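Local coordinates for BtGH115A (Bacteroides thetaiotaomicron, PDB 5BY3), which acts as a family GH115 4-O-methyl-alpha-glucuronidase with specificity for decorated arabinogalactans, at residues K480-L483 with S484-Q487; R524-N527 with E528-A532. One frame throughout, in Å; residues are numbered along the deposited sequence.

Interaction 1. Residues K480-L483 with S484-Q487; sequences KTIL and SVMQ
Leu-483 and Gln-487, one helical turn apart, cross at an angle: Leu-483 CD1 rests against the end of the amide, 3.8 Å from Gln-487 NE2 and equally near its CD. This is i/i+4 packing along an alpha-helix of the GH115 family region. The glutamine reaches back because its CG sits beside its own backbone N (chi1 -73°), which also lays that CG only 3.2 Å from Leu-483 O. The same carbonyl takes the Gln-487 N-H at 3.1 Å from N to O, the donor tilted somewhat from the carbonyl plane. With only an alanine at this place, the Leu-483 methyl is likely to lose the amide it lies against. On the buried side, Ile-482 CG2 runs alongside the selenomethionine Met-486, 3.9 Å from its CG. Beneath this pair Met-486 N meets Ile-482 O at 2.9 Å, almost straight along the C=O bond. Two residues earlier the helical ladder is interrupted: Lys-480 O and Ser-484 N stand 5.4 Å apart, and a water fills the step, donating to the carbonyl and accepting from the Ser-484 N-H. Helix 476-495 thereby joins three others: helix 462-473 lies against Leu-483 and Gln-487, helix 523-543 packs on Thr-481 and Val-485 through Thr-539, and helix 552-580 meets Ile-482, Val-485 and Met-486 with Tyr-555, Val-559 and Val-563.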
loop_
_atom_site.group_PDB
_atom_site.type_symbol
_atom_site.label_atom_id
_atom_site.label_comp_id
_atom_site.label_asym_id
_atom_site.label_seq_id
_atom_site.Cartn_x
_atom_site.Cartn_y
_atom_site.Cartn_z
ATOM N N LYS A 480 -18.072 12.737 11.245
ATOM C CA LYS A 480 -18.642 12.310 12.510
ATOM C C LYS A 480 -19.537 11.111 12.250
ATOM O O LYS A 480 -19.653 10.205 13.079
ATOM C CB LYS A 480 -19.446 13.454 13.149
ATOM C CG LYS A 480 -19.491 13.454 14.683
ATOM C CD LYS A 480 -20.544 14.462 15.143
ATOM C CE LYS A 480 -21.327 14.019 16.379
ATOM N NZ LYS A 480 -21.026 14.866 17.572
ATOM N N THR A 481 -20.164 11.106 11.090
ATOM C CA THR A 481 -21.049 10.000 10.779
ATOM C C THR A 481 -20.234 8.911 10.034
ATOM O O THR A 481 -20.467 7.709 10.213
ATOM C CB THR A 481 -22.366 10.455 10.060
ATOM O OG1 THR A 481 -22.383 10.032 8.697
ATOM C CG2 THR A 481 -22.595 12.017 10.122
ATOM N N ILE A 482 -19.236 9.344 9.267
ATOM C CA ILE A 482 -18.571 8.488 8.296
ATOM C C ILE A 482 -17.418 7.627 8.851
ATOM O O ILE A 482 -17.156 6.557 8.319
ATOM C CB ILE A 482 -18.176 9.322 7.038
ATOM C CG1 ILE A 482 -19.418 9.663 6.200
ATOM C CG2 ILE A 482 -17.141 8.642 6.161
ATOM C CD1 ILE A 482 -20.525 8.616 6.172
ATOM N N LEU A 483 -16.753 8.087 9.912
ATOM C CA LEU A 483 -15.629 7.373 10.517
ATOM C C LEU A 483 -15.952 5.918 10.818
ATOM O O LEU A 483 -15.161 5.044 10.490
ATOM C CB LEU A 483 -15.070 8.088 11.781
ATOM C CG LEU A 483 -14.120 7.334 12.752
ATOM C CD1 LEU A 483 -12.828 6.832 12.115
ATOM C CD2 LEU A 483 -13.771 8.219 13.907
ATOM N N SER A 484 -17.086 5.679 11.468
ATOM C CA SER A 484 -17.493 4.316 11.825
ATOM C C SER A 484 -17.882 3.510 10.585
ATOM O O SER A 484 -17.682 2.312 10.549
ATOM C CB SER A 484 -18.639 4.317 12.852
ATOM O OG SER A 484 -19.863 4.703 12.239
ATOM N N VAL A 485 -18.432 4.175 9.581
ATOM C CA VAL A 485 -18.700 3.541 8.276
ATOM C C VAL A 485 -17.443 3.005 7.569
ATOM O O VAL A 485 -17.426 1.848 7.108
ATOM C CB VAL A 485 -19.501 4.468 7.370
ATOM C CG1 VAL A 485 -19.443 4.025 5.936
ATOM C CG2 VAL A 485 -20.938 4.523 7.873
HETATM N N MSE A 486 -16.396 3.831 7.504
HETATM C CA MSE A 486 -15.106 3.424 6.909
HETATM C C MSE A 486 -14.532 2.286 7.712
HETATM O O MSE A 486 -14.089 1.279 7.157
HETATM C CB MSE A 486 -14.167 4.630 6.801
HETATM C CG MSE A 486 -14.574 5.670 5.739
HETATM SE SE MSE A 486 -15.459 4.974 4.109
HETATM C CE MSE A 486 -13.911 4.517 3.012
ATOM N N GLN A 487 -14.575 2.410 9.030
ATOM C CA GLN A 487 -14.121 1.344 9.898
ATOM C C GLN A 487 -14.839 0.025 9.589
ATOM O O GLN A 487 -14.212 -1.029 9.507
ATOM C CB GLN A 487 -14.317 1.729 11.349
ATOM C CG GLN A 487 -13.334 2.782 11.847
ATOM C CD GLN A 487 -13.674 3.268 13.248
ATOM O OE1 GLN A 487 -14.853 3.385 13.615
ATOM N NE2 GLN A 487 -12.647 3.556 14.038
HETATM O O HOH W 1 -18.316 7.577 13.026
#

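Interaction 2. Residues R524-N527 with E528-A532; sequences REIN and ERLNA
Ile-526 and Leu-530 form the packed side of this stretch of alpha-helix, in which carbonyls bond to amides four residues on. Their side chains run alongside one another, Ile-526 CG2 4.0 Å from Leu-530 CD1, above a short, straight bond of 2.7 Å from Leu-530 N to Ile-526 O. Leu-574, Gln-577 and Tyr-575 of helix 552-580 close over the pair. Arg-529 belongs to this inner side too: its chain is extended from CG to NE, and the buried guanidinium spends its N-H groups on Asn-570 OD1 and Leu-492 O, with a weak bond to Arg-496 O. The outer side is looser. Arg-524 and Glu-528 lie side by side, but their guanidinium and carboxylate planes stand 87° apart, and Glu-528 OE1 sits over one guanidinium face, 3.6 Å from Arg-524 NH2. No N-H points at that oxygen, so charge alone joins them, while the stronger partner of Arg-524 is Asp-640, which forms a salt bridge with NH1. Underneath, the backbone is firmer, with Glu-528 N 2.8 Å from Arg-524 O. Asn-531 turns its amide back along the helix (chi1 -89°), and Asn-527 O is gripped twice, from opposite faces of its carbonyl plane: by Asn-531 N at 3.0 Å and by Asn-531 ND2 at 3.2 Å, the acceptor lying within 1° of the asparagine's amide plane.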
loop_
_atom_site.group_PDB
_atom_site.type_symbol
_atom_site.label_atom_id
_atom_site.label_comp_id
_atom_site.label_asym_id
_atom_site.label_seq_id
_atom_site.Cartn_x
_atom_site.Cartn_y
_atom_site.Cartn_z
ATOM N N ARG A 524 -28.152 -17.263 8.520
ATOM C CA ARG A 524 -28.078 -16.253 9.577
ATOM C C ARG A 524 -26.879 -15.295 9.361
ATOM O O ARG A 524 -27.079 -14.089 9.222
ATOM C CB ARG A 524 -28.113 -16.920 10.963
ATOM C CG ARG A 524 -28.035 -15.964 12.145
ATOM C CD ARG A 524 -27.655 -16.729 13.396
ATOM N NE ARG A 524 -26.615 -16.044 14.183
ATOM C CZ ARG A 524 -25.289 -16.146 14.003
ATOM N NH1 ARG A 524 -24.780 -16.908 13.039
ATOM N NH2 ARG A 524 -24.457 -15.470 14.796
ATOM N N GLU A 525 -25.665 -15.840 9.254
ATOM C CA GLU A 525 -24.437 -15.049 8.961
ATOM C C GLU A 525 -24.543 -14.209 7.668
ATOM O O GLU A 525 -24.035 -13.088 7.600
ATOM C CB GLU A 525 -23.197 -15.967 8.887
ATOM C CG GLU A 525 -22.746 -16.544 10.230
ATOM C CD GLU A 525 -21.801 -17.766 10.144
ATOM O OE1 GLU A 525 -21.834 -18.534 9.156
ATOM O OE2 GLU A 525 -21.042 -18.002 11.122
ATOM N N ILE A 526 -25.215 -14.752 6.655
ATOM C CA ILE A 526 -25.395 -14.051 5.384
ATOM C C ILE A 526 -26.301 -12.838 5.577
ATOM O O ILE A 526 -25.930 -11.714 5.202
ATOM C CB ILE A 526 -25.923 -14.997 4.286
ATOM C CG1 ILE A 526 -24.843 -15.984 3.875
ATOM C CG2 ILE A 526 -26.388 -14.219 3.071
ATOM C CD1 ILE A 526 -25.372 -17.199 3.154
ATOM N N ASN A 527 -27.462 -13.072 6.200
ATOM C CA ASN A 527 -28.415 -12.002 6.557
ATOM C C ASN A 527 -27.798 -10.923 7.413
ATOM O O ASN A 527 -27.965 -9.737 7.118
ATOM C CB ASN A 527 -29.648 -12.580 7.252
ATOM C CG ASN A 527 -30.524 -13.349 6.291
ATOM O OD1 ASN A 527 -30.493 -13.091 5.104
ATOM N ND2 ASN A 527 -31.287 -14.296 6.798
ATOM N N GLU A 528 -27.076 -11.351 8.446
ATOM C CA GLU A 528 -26.349 -10.454 9.333
ATOM C C GLU A 528 -25.384 -9.569 8.514
ATOM O O GLU A 528 -25.399 -8.346 8.658
ATOM C CB GLU A 528 -25.674 -11.276 10.443
ATOM C CG GLU A 528 -25.007 -10.486 11.556
ATOM C CD GLU A 528 -24.639 -11.345 12.761
ATOM O OE1 GLU A 528 -25.005 -12.544 12.794
ATOM O OE2 GLU A 528 -23.983 -10.815 13.695
ATOM N N ARG A 529 -24.631 -10.168 7.585
ATOM C CA ARG A 529 -23.681 -9.437 6.739
ATOM C C ARG A 529 -24.453 -8.525 5.770
ATOM O O ARG A 529 -24.119 -7.336 5.622
ATOM C CB ARG A 529 -22.714 -10.414 6.001
ATOM C CG ARG A 529 -21.560 -9.773 5.198
ATOM C CD ARG A 529 -20.657 -10.778 4.456
ATOM N NE ARG A 529 -19.707 -10.148 3.507
ATOM C CZ ARG A 529 -18.490 -9.663 3.829
ATOM N NH1 ARG A 529 -18.005 -9.752 5.085
ATOM N NH2 ARG A 529 -17.738 -9.104 2.877
ATOM N N LEU A 530 -25.468 -9.070 5.099
ATOM C CA LEU A 530 -26.335 -8.254 4.202
ATOM C C LEU A 530 -26.878 -6.972 4.807
ATOM O O LEU A 530 -26.916 -5.950 4.117
ATOM C CB LEU A 530 -27.490 -9.081 3.606
ATOM C CG LEU A 530 -27.000 -9.876 2.399
ATOM C CD1 LEU A 530 -28.056 -10.800 1.825
ATOM C CD2 LEU A 530 -26.448 -8.901 1.363
ATOM N N ASN A 531 -27.241 -7.036 6.100
ATOM C CA ASN A 531 -27.790 -5.908 6.850
ATOM C C ASN A 531 -26.791 -4.898 7.322
ATOM O O ASN A 531 -27.093 -3.687 7.270
ATOM C CB ASN A 531 -28.641 -6.369 8.033
ATOM C CG ASN A 531 -30.091 -6.564 7.636
ATOM O OD1 ASN A 531 -30.901 -5.630 7.699
ATOM N ND2 ASN A 531 -30.418 -7.758 7.159
ATOM N N ALA A 532 -25.628 -5.379 7.789
ATOM C CA ALA A 532 -24.527 -4.501 8.164
ATOM C C ALA A 532 -24.185 -3.635 6.951
ATOM O O ALA A 532 -24.066 -2.425 7.089
ATOM C CB ALA A 532 -23.304 -5.288 8.680
#

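In the fold
Along the chain, interaction 1 closes before interaction 2 opens, and they lie on successive helices, 476-495 and 523-543, their segments running in broadly opposed directions. Their centres are 19 Å apart and their nearest atoms about 8 Å, so the two do not touch. They are joined by their helices: residues 480-487 pack on the far end of helix 523-543, at Thr-539 and Val-540, whereas Arg-529 of interaction 2 reaches Leu-492 O near the end of helix 476-495. Helix 552-580 leans on both. The contacts thus belong to one helical layer, which follows the last strand of the eight-stranded parallel sheet in sequence and precedes the C-terminal beta-sheets.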